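PDB 3DZ1: dihydrodipicolinate synthase from Rhodopseudomonas palustris, which probably catalyses the condensation of pyruvate with aspartate semialdehyde to 4-hydroxy-tetrahydrodipicolinate, a step of lysine biosynthesis. Local coordinates for residues A[20-34]-A[269-281]. Sequence-based numbering, arbitrary orientation.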
ATOM      1  N   PHE A  20      25.116 -16.478  11.413  1.00 15.20           N
ATOM      2  CA  PHE A  20      25.286 -15.828  12.712  1.00 17.69           C
ATOM      3  C   PHE A  20      25.342 -16.870  13.822  1.00 18.47           C
ATOM      4  O   PHE A  20      24.817 -17.977  13.685  1.00 16.04           O
ATOM      5  CB  PHE A  20      24.100 -14.916  13.052  1.00 21.04           C
ATOM      6  CG  PHE A  20      23.928 -13.746  12.135  1.00 23.81           C
ATOM      7  CD1 PHE A  20      24.919 -12.779  12.019  1.00 25.54           C
ATOM      8  CD2 PHE A  20      22.744 -13.584  11.423  1.00 24.18           C
ATOM      9  CE1 PHE A  20      24.730 -11.663  11.208  1.00 25.84           C
ATOM     10  CE2 PHE A  20      22.547 -12.475  10.611  1.00 24.79           C
ATOM     11  CZ  PHE A  20      23.541 -11.512  10.505  1.00 25.36           C
ATOM     12  N   HIS A  21      25.982 -16.505  14.924  1.00 20.85           N
ATOM     13  CA  HIS A  21      26.018 -17.373  16.086  1.00 23.44           C
ATOM     14  C   HIS A  21      24.850 -16.832  16.911  1.00 24.24           C
ATOM     15  O   HIS A  21      24.216 -15.855  16.516  1.00 22.30           O
ATOM     16  CB  HIS A  21      27.341 -17.232  16.840  1.00 25.98           C
ATOM     17  CG  HIS A  21      28.500 -17.878  16.145  1.00 27.66           C
ATOM     18  ND1 HIS A  21      28.527 -19.222  15.839  1.00 30.75           N
ATOM     19  CD2 HIS A  21      29.675 -17.369  15.704  1.00 29.48           C
ATOM     20  CE1 HIS A  21      29.670 -19.513  15.242  1.00 30.72           C
ATOM     21  NE2 HIS A  21      30.384 -18.406  15.149  1.00 30.15           N
ATOM     22  N   ASP A  22      24.561 -17.447  18.047  1.00 26.06           N
ATOM     23  CA  ASP A  22      23.441 -17.010  18.874  1.00 28.96           C
ATOM     24  C   ASP A  22      23.554 -15.583  19.420  1.00 29.92           C
ATOM     25  O   ASP A  22      22.544 -14.894  19.584  1.00 29.28           O
ATOM     26  CB  ASP A  22      23.254 -18.012  20.006  1.00 31.47           C
ATOM     27  CG  ASP A  22      23.117 -19.436  19.490  1.00 34.01           C
ATOM     28  OD1 ASP A  22      22.036 -19.781  18.964  1.00 33.52           O
ATOM     29  OD2 ASP A  22      24.100 -20.200  19.596  1.00 34.63           O
ATOM     30  N   ASP A  23      24.775 -15.134  19.691  1.00 30.73           N
ATOM     31  CA  ASP A  23      24.982 -13.782  20.202  1.00 32.18           C
ATOM     32  C   ASP A  23      24.787 -12.755  19.084  1.00 31.36           C
ATOM     33  O   ASP A  23      24.816 -11.544  19.321  1.00 31.79           O
ATOM     34  CB  ASP A  23      26.389 -13.650  20.794  1.00 36.34           C
ATOM     35  CG  ASP A  23      27.467 -14.141  19.846  1.00 39.69           C
ATOM     36  OD1 ASP A  23      27.396 -13.812  18.647  1.00 42.47           O
ATOM     37  OD2 ASP A  23      28.394 -14.850  20.298  1.00 42.72           O
ATOM     38  N   GLY A  24      24.589 -13.247  17.862  1.00 28.59           N
ATOM     39  CA  GLY A  24      24.383 -12.359  16.733  1.00 24.90           C
ATOM     40  C   GLY A  24      25.637 -11.995  15.962  1.00 23.24           C
ATOM     41  O   GLY A  24      25.567 -11.262  14.972  1.00 22.02           O
ATOM     42  N   LYS A  25      26.790 -12.493  16.398  1.00 21.95           N
ATOM     43  CA  LYS A  25      28.035 -12.186  15.702  1.00 21.79           C
ATOM     44  C   LYS A  25      28.156 -13.030  14.444  1.00 19.59           C
ATOM     45  O   LYS A  25      27.722 -14.187  14.407  1.00 17.48           O
ATOM     46  CB  LYS A  25      29.251 -12.435  16.601  1.00 23.76           C
ATOM     47  CG  LYS A  25      29.552 -13.893  16.816  1.00 27.98           C
ATOM     48  CD  LYS A  25      30.596 -14.092  17.882  1.00 32.41           C
ATOM     49  CE  LYS A  25      30.731 -15.564  18.182  1.00 34.18           C
ATOM     50  NZ  LYS A  25      31.699 -15.824  19.262  1.00 37.17           N
ATOM     51  N   ILE A  26      28.750 -12.437  13.417  1.00 19.10           N
ATOM     52  CA  ILE A  26      28.942 -13.110  12.141  1.00 20.17           C
ATOM     53  C   ILE A  26      29.800 -14.363  12.304  1.00 19.98           C
ATOM     54  O   ILE A  26      30.852 -14.332  12.950  1.00 20.87           O
ATOM     55  CB  ILE A  26      29.599 -12.150  11.134  1.00 21.06           C
ATOM     56  CG1 ILE A  26      28.731 -10.894  10.988  1.00 21.55           C
ATOM     57  CG2 ILE A  26      29.780 -12.840   9.791  1.00 21.68           C
ATOM     58  CD1 ILE A  26      29.381  -9.777  10.212  1.00 23.97           C
ATOM     59  N   ASP A  27      29.340 -15.466  11.720  1.00 18.10           N
ATOM     60  CA  ASP A  27      30.043 -16.741  11.793  1.00 17.45           C
ATOM     61  C   ASP A  27      30.829 -16.950  10.498  1.00 18.40           C
ATOM     62  O   ASP A  27      30.303 -17.499   9.534  1.00 16.58           O
ATOM     63  CB  ASP A  27      29.017 -17.865  11.992  1.00 18.30           C
ATOM     64  CG  ASP A  27      29.641 -19.251  11.997  1.00 18.78           C
ATOM     65  OD1 ASP A  27      30.873 -19.369  11.822  1.00 19.01           O
ATOM     66  OD2 ASP A  27      28.883 -20.230  12.173  1.00 17.49           O
ATOM     67  N   ASP A  28      32.089 -16.517  10.487  1.00 18.28           N
ATOM     68  CA  ASP A  28      32.948 -16.627   9.305  1.00 18.88           C
ATOM     69  C   ASP A  28      33.287 -18.048   8.876  1.00 17.43           C
ATOM     70  O   ASP A  28      33.462 -18.318   7.685  1.00 16.73           O
ATOM     71  CB  ASP A  28      34.243 -15.840   9.519  1.00 21.27           C
ATOM     72  CG  ASP A  28      34.018 -14.343   9.513  1.00 24.15           C
ATOM     73  OD1 ASP A  28      33.433 -13.834   8.535  1.00 25.40           O
ATOM     74  OD2 ASP A  28      34.428 -13.674  10.483  1.00 27.75           O
ATOM     75  N   VAL A  29      33.397 -18.949   9.844  1.00 16.52           N
ATOM     76  CA  VAL A  29      33.702 -20.339   9.548  1.00 17.49           C
ATOM     77  C   VAL A  29      32.596 -20.912   8.662  1.00 15.24           C
ATOM     78  O   VAL A  29      32.865 -21.639   7.704  1.00 16.56           O
ATOM     79  CB  VAL A  29      33.794 -21.168  10.847  1.00 18.82           C
ATOM     80  CG1 VAL A  29      34.134 -22.608  10.524  1.00 20.61           C
ATOM     81  CG2 VAL A  29      34.844 -20.567  11.770  1.00 19.44           C
ATOM     82  N   SER A  30      31.352 -20.580   8.995  1.00 14.62           N
ATOM     83  CA  SER A  30      30.197 -21.055   8.237  1.00 13.21           C
ATOM     84  C   SER A  30      30.109 -20.398   6.864  1.00 12.56           C
ATOM     85  O   SER A  30      29.623 -21.008   5.911  1.00 12.85           O
ATOM     86  CB  SER A  30      28.910 -20.809   9.024  1.00 13.01           C
ATOM     87  OG  SER A  30      28.794 -21.744  10.084  1.00 15.14           O
ATOM     88  N   ILE A  31      30.564 -19.153   6.757  1.00 11.98           N
ATOM     89  CA  ILE A  31      30.547 -18.484   5.463  1.00 13.59           C
ATOM     90  C   ILE A  31      31.436 -19.280   4.508  1.00 13.61           C
ATOM     91  O   ILE A  31      31.062 -19.530   3.365  1.00 12.82           O
ATOM     92  CB  ILE A  31      31.060 -17.027   5.564  1.00 13.63           C
ATOM     93  CG1 ILE A  31      30.015 -16.166   6.279  1.00 13.49           C
ATOM     94  CG2 ILE A  31      31.347 -16.469   4.172  1.00 13.32           C
ATOM     95  CD1 ILE A  31      30.443 -14.734   6.513  1.00 16.90           C
ATOM     96  N   ASP A  32      32.602 -19.708   4.989  1.00 14.85           N
ATOM     97  CA  ASP A  32      33.517 -20.481   4.152  1.00 15.77           C
ATOM     98  C   ASP A  32      32.925 -21.854   3.840  1.00 14.88           C
ATOM     99  O   ASP A  32      33.024 -22.345   2.717  1.00 14.14           O
ATOM    100  CB  ASP A  32      34.876 -20.669   4.842  1.00 19.00           C
ATOM    101  CG  ASP A  32      35.544 -19.354   5.205  1.00 20.57           C
ATOM    102  OD1 ASP A  32      35.430 -18.379   4.433  1.00 21.54           O
ATOM    103  OD2 ASP A  32      36.206 -19.306   6.264  1.00 24.62           O
ATOM    104  N   ARG A  33      32.318 -22.472   4.845  1.00 13.81           N
ATOM    105  CA  ARG A  33      31.713 -23.786   4.692  1.00 13.61           C
ATOM    106  C   ARG A  33      30.581 -23.745   3.660  1.00 13.23           C
ATOM    107  O   ARG A  33      30.458 -24.640   2.816  1.00 12.78           O
ATOM    108  CB  ARG A  33      31.185 -24.257   6.045  1.00 15.93           C
ATOM    109  CG  ARG A  33      30.686 -25.683   6.084  1.00 20.07           C
ATOM    110  CD  ARG A  33      30.177 -25.988   7.478  1.00 24.85           C
ATOM    111  NE  ARG A  33      31.217 -25.797   8.480  1.00 27.43           N
ATOM    112  CZ  ARG A  33      31.029 -25.205   9.656  1.00 30.41           C
ATOM    113  NH1 ARG A  33      29.834 -24.732   9.990  1.00 30.73           N
ATOM    114  NH2 ARG A  33      32.039 -25.094  10.506  1.00 31.70           N
ATOM    115  N   LEU A  34      29.748 -22.710   3.738  1.00 12.03           N
ATOM    116  CA  LEU A  34      28.648 -22.548   2.791  1.00 12.66           C
ATOM    117  C   LEU A  34      29.201 -22.363   1.385  1.00 10.77           C
ATOM    118  O   LEU A  34      28.732 -22.989   0.437  1.00 12.48           O
ATOM    119  CB  LEU A  34      27.800 -21.322   3.150  1.00 13.78           C
ATOM    120  CG  LEU A  34      26.670 -21.503   4.161  1.00 15.39           C
ATOM    121  CD1 LEU A  34      26.022 -20.155   4.454  1.00 17.29           C
ATOM    122  CD2 LEU A  34      25.645 -22.481   3.598  1.00 15.07           C
ATOM    123  N   LEU A 269      19.904 -25.763   6.787  1.00  9.56           N
ATOM    124  CA  LEU A 269      21.325 -25.627   6.481  1.00 11.31           C
ATOM    125  C   LEU A 269      22.175 -26.031   7.684  1.00 11.46           C
ATOM    126  O   LEU A 269      23.300 -26.507   7.526  1.00 11.83           O
ATOM    127  CB  LEU A 269      21.647 -24.190   6.060  1.00 11.33           C
ATOM    128  CG  LEU A 269      21.057 -23.769   4.711  1.00 12.92           C
ATOM    129  CD1 LEU A 269      21.274 -22.279   4.487  1.00 12.04           C
ATOM    130  CD2 LEU A 269      21.708 -24.580   3.598  1.00 10.35           C
ATOM    131  N   LYS A 270      21.636 -25.842   8.884  1.00 11.45           N
ATOM    132  CA  LYS A 270      22.355 -26.219  10.098  1.00 11.34           C
ATOM    133  C   LYS A 270      22.308 -27.740  10.206  1.00 11.29           C
ATOM    134  O   LYS A 270      23.310 -28.391  10.493  1.00 10.63           O
ATOM    135  CB  LYS A 270      21.691 -25.594  11.330  1.00 13.51           C
ATOM    136  CG  LYS A 270      22.343 -25.986  12.652  1.00 13.20           C
ATOM    137  CD  LYS A 270      21.534 -25.474  13.834  1.00 18.18           C
ATOM    138  CE  LYS A 270      22.070 -26.020  15.150  1.00 19.39           C
ATOM    139  NZ  LYS A 270      21.135 -25.727  16.280  1.00 23.40           N
ATOM    140  N   LYS A 271      21.125 -28.296   9.965  1.00 11.29           N
ATOM    141  CA  LYS A 271      20.919 -29.735  10.018  1.00 12.76           C
ATOM    142  C   LYS A 271      21.801 -30.428   8.978  1.00 13.27           C
ATOM    143  O   LYS A 271      22.208 -31.579   9.163  1.00 11.60           O
ATOM    144  CB  LYS A 271      19.441 -30.046   9.763  1.00 14.42           C
ATOM    145  CG  LYS A 271      19.083 -31.514   9.802  1.00 20.97           C
ATOM    146  CD  LYS A 271      17.585 -31.723   9.568  1.00 23.75           C
ATOM    147  CE  LYS A 271      16.752 -31.223  10.741  1.00 23.57           C
ATOM    148  NZ  LYS A 271      17.018 -32.022  11.971  1.00 25.28           N
ATOM    149  N   ARG A 272      22.098 -29.727   7.885  1.00  9.66           N
ATOM    150  CA  ARG A 272      22.946 -30.287   6.841  1.00 11.11           C
ATOM    151  C   ARG A 272      24.431 -30.112   7.166  1.00 12.64           C
ATOM    152  O   ARG A 272      25.296 -30.522   6.390  1.00 12.11           O
ATOM    153  CB  ARG A 272      22.629 -29.646   5.486  1.00 13.02           C
ATOM    154  CG  ARG A 272      21.229 -29.952   4.978  1.00 13.84           C
ATOM    155  CD  ARG A 272      21.065 -29.564   3.518  1.00 16.44           C
ATOM    156  NE  ARG A 272      21.820 -30.449   2.635  1.00 18.50           N
ATOM    157  CZ  ARG A 272      21.912 -30.297   1.317  1.00 19.76           C
ATOM    158  NH1 ARG A 272      21.295 -29.290   0.717  1.00 19.62           N
ATOM    159  NH2 ARG A 272      22.622 -31.157   0.598  1.00 16.96           N
ATOM    160  N   GLY A 273      24.715 -29.496   8.311  1.00 11.51           N
ATOM    161  CA  GLY A 273      26.090 -29.295   8.733  1.00 14.06           C
ATOM    162  C   GLY A 273      26.817 -28.118   8.107  1.00 15.89           C
ATOM    163  O   GLY A 273      28.039 -28.021   8.227  1.00 15.31           O
ATOM    164  N   LEU A 274      26.079 -27.222   7.453  1.00 14.89           N
ATOM    165  CA  LEU A 274      26.681 -26.063   6.802  1.00 15.39           C
ATOM    166  C   LEU A 274      26.755 -24.847   7.722  1.00 15.17           C
ATOM    167  O   LEU A 274      27.670 -24.032   7.610  1.00 15.09           O
ATOM    168  CB  LEU A 274      25.903 -25.718   5.526  1.00 16.23           C
ATOM    169  CG  LEU A 274      25.830 -26.871   4.516  1.00 17.52           C
ATOM    170  CD1 LEU A 274      24.932 -26.495   3.352  1.00 15.36           C
ATOM    171  CD2 LEU A 274      27.232 -27.213   4.034  1.00 19.51           C
ATOM    172  N   LEU A 275      25.788 -24.720   8.624  1.00 14.12           N
ATOM    173  CA  LEU A 275      25.785 -23.610   9.575  1.00 14.70           C
ATOM    174  C   LEU A 275      25.999 -24.165  10.984  1.00 15.31           C
ATOM    175  O   LEU A 275      25.491 -25.238  11.310  1.00 16.27           O
ATOM    176  CB  LEU A 275      24.448 -22.854   9.538  1.00 14.32           C
ATOM    177  CG  LEU A 275      24.042 -22.111   8.263  1.00 15.39           C
ATOM    178  CD1 LEU A 275      22.722 -21.373   8.502  1.00 13.31           C
ATOM    179  CD2 LEU A 275      25.129 -21.132   7.869  1.00 14.72           C
ATOM    180  N   SER A 276      26.759 -23.441  11.805  1.00 16.27           N
ATOM    181  CA  SER A 276      27.007 -23.846  13.187  1.00 17.69           C
ATOM    182  C   SER A 276      25.753 -23.548  13.993  1.00 17.93           C
ATOM    183  O   SER A 276      25.381 -24.300  14.896  1.00 18.03           O
ATOM    184  CB  SER A 276      28.175 -23.056  13.791  1.00 17.78           C
ATOM    185  OG  SER A 276      29.402 -23.408  13.189  1.00 23.84           O
ATOM    186  N   SER A 277      25.111 -22.431  13.657  1.00 16.33           N
ATOM    187  CA  SER A 277      23.890 -21.999  14.320  1.00 15.54           C
ATOM    188  C   SER A 277      22.872 -21.517  13.295  1.00 16.10           C
ATOM    189  O   SER A 277      23.238 -20.993  12.243  1.00 15.30           O
ATOM    190  CB  SER A 277      24.188 -20.863  15.300  1.00 16.51           C
ATOM    191  OG  SER A 277      22.983 -20.302  15.798  1.00 19.00           O
ATOM    192  N   SER A 278      21.595 -21.696  13.615  1.00 15.27           N
ATOM    193  CA  SER A 278      20.505 -21.284  12.738  1.00 15.73           C
ATOM    194  C   SER A 278      20.015 -19.893  13.128  1.00 15.82           C
ATOM    195  O   SER A 278      19.007 -19.413  12.621  1.00 15.63           O
ATOM    196  CB  SER A 278      19.347 -22.276  12.845  1.00 17.26           C
ATOM    197  OG  SER A 278      18.875 -22.354  14.181  1.00 19.89           O
ATOM    198  N   ALA A 279      20.749 -19.247  14.023  1.00 15.91           N
ATOM    199  CA  ALA A 279      20.391 -17.921  14.514  1.00 17.92           C
ATOM    200  C   ALA A 279      20.278 -16.814  13.466  1.00 17.44           C
ATOM    201  O   ALA A 279      20.989 -16.805  12.457  1.00 15.61           O
ATOM    202  CB  ALA A 279      21.387 -17.497  15.594  1.00 16.55           C
ATOM    203  N   GLN A 280      19.358 -15.891  13.729  1.00 18.92           N
ATOM    204  CA  GLN A 280      19.135 -14.716  12.893  1.00 20.24           C
ATOM    205  C   GLN A 280      19.271 -13.553  13.865  1.00 20.01           C
ATOM    206  O   GLN A 280      19.245 -13.753  15.080  1.00 19.26           O
ATOM    207  CB  GLN A 280      17.715 -14.677  12.336  1.00 20.99           C
ATOM    208  CG  GLN A 280      17.220 -15.938  11.686  1.00 23.72           C
ATOM    209  CD  GLN A 280      15.742 -15.859  11.371  1.00 24.03           C
ATOM    210  OE1 GLN A 280      15.081 -16.879  11.199  1.00 26.07           O
ATOM    211  NE2 GLN A 280      15.216 -14.640  11.288  1.00 22.48           N
ATOM    212  N   ARG A 281      19.414 -12.344  13.342  1.00 18.92           N
ATOM    213  CA  ARG A 281      19.501 -11.175  14.202  1.00 19.31           C
ATOM    214  C   ARG A 281      18.090 -10.612  14.332  1.00 18.57           C
ATOM    215  O   ARG A 281      17.237 -10.873  13.486  1.00 18.71           O
ATOM    216  CB  ARG A 281      20.421 -10.122  13.588  1.00 20.74           C
ATOM    217  CG  ARG A 281      21.895 -10.440  13.700  1.00 25.22           C
ATOM    218  CD  ARG A 281      22.719  -9.221  13.334  1.00 28.34           C
ATOM    219  NE  ARG A 281      24.136  -9.410  13.614  1.00 30.70           N
ATOM    220  CZ  ARG A 281      25.060  -8.478  13.422  1.00 33.58           C
ATOM    221  NH1 ARG A 281      24.713  -7.290  12.950  1.00 33.61           N
ATOM    222  NH2 ARG A 281      26.330  -8.733  13.704  1.00 33.95           N
TER
HETATM  223  O   HOH W   1      22.880 -18.365  11.201  1.00  9.40           O
HETATM  224  O   HOH W   2      23.120 -22.443  18.052  1.00 19.48           O
HETATM  225  O   HOH W   3      26.011 -20.339  11.993  1.00  9.06           O
HETATM  226  O   HOH W   4      31.344 -21.903  12.917  1.00 24.55           O
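R281 lies across F20 and reaches on to the backbone of G24, a worked example of how one long side chain can serve two kinds of contact. Its CG sits 3.7 Å from the centroid of the F20 ring, only 11° off the normal, a CH-pi contact over one face. From CG to NE the chain runs extended, carrying the guanidinium past the ring to G24 O, which it grips side-on: NE at 2.7 Å, in the carbonyl plane, and NH2 at 2.9 Å. E62 pairs with the same NH2. A methionine in place of R281 would probably leave G24 O without these two donors and take from E62 this salt-bridge partner.

Hydrogen bonds of a second group gather at the start of helix 28-40. D27, its N-cap, has CG anti to the backbone N (chi1 177°) and receives S30 N on OD1 and S30 OG on OD2, each from above the carboxylate plane. With its proton committed to D27, S30 OG accepts S276 N at 3.2 Å. R33 bends at chi3 (-58°), and its NH1 donates to L274 O from well above the carbonyl plane, with a weak bond to S276 OG.

Water extends the polar seam: one molecule links D27 OD2 to S277 N, another joins D22 OD2 to S277 OG, the oxygen that closes an ST turn onto A279 N.

On the helix flank the packing is apolar: L34 CD1 meets L275 CD2 at 3.7 Å and L34 CD2 rests on L274 CB.

Beyond the Schellman motif at G273, which ends helix 260-271, the chain thus lines the loop after strand 11-15 and the capped first turn of helix 28-40, joining the C-terminal helical region to the first beta-alpha unit of the TIM barrel.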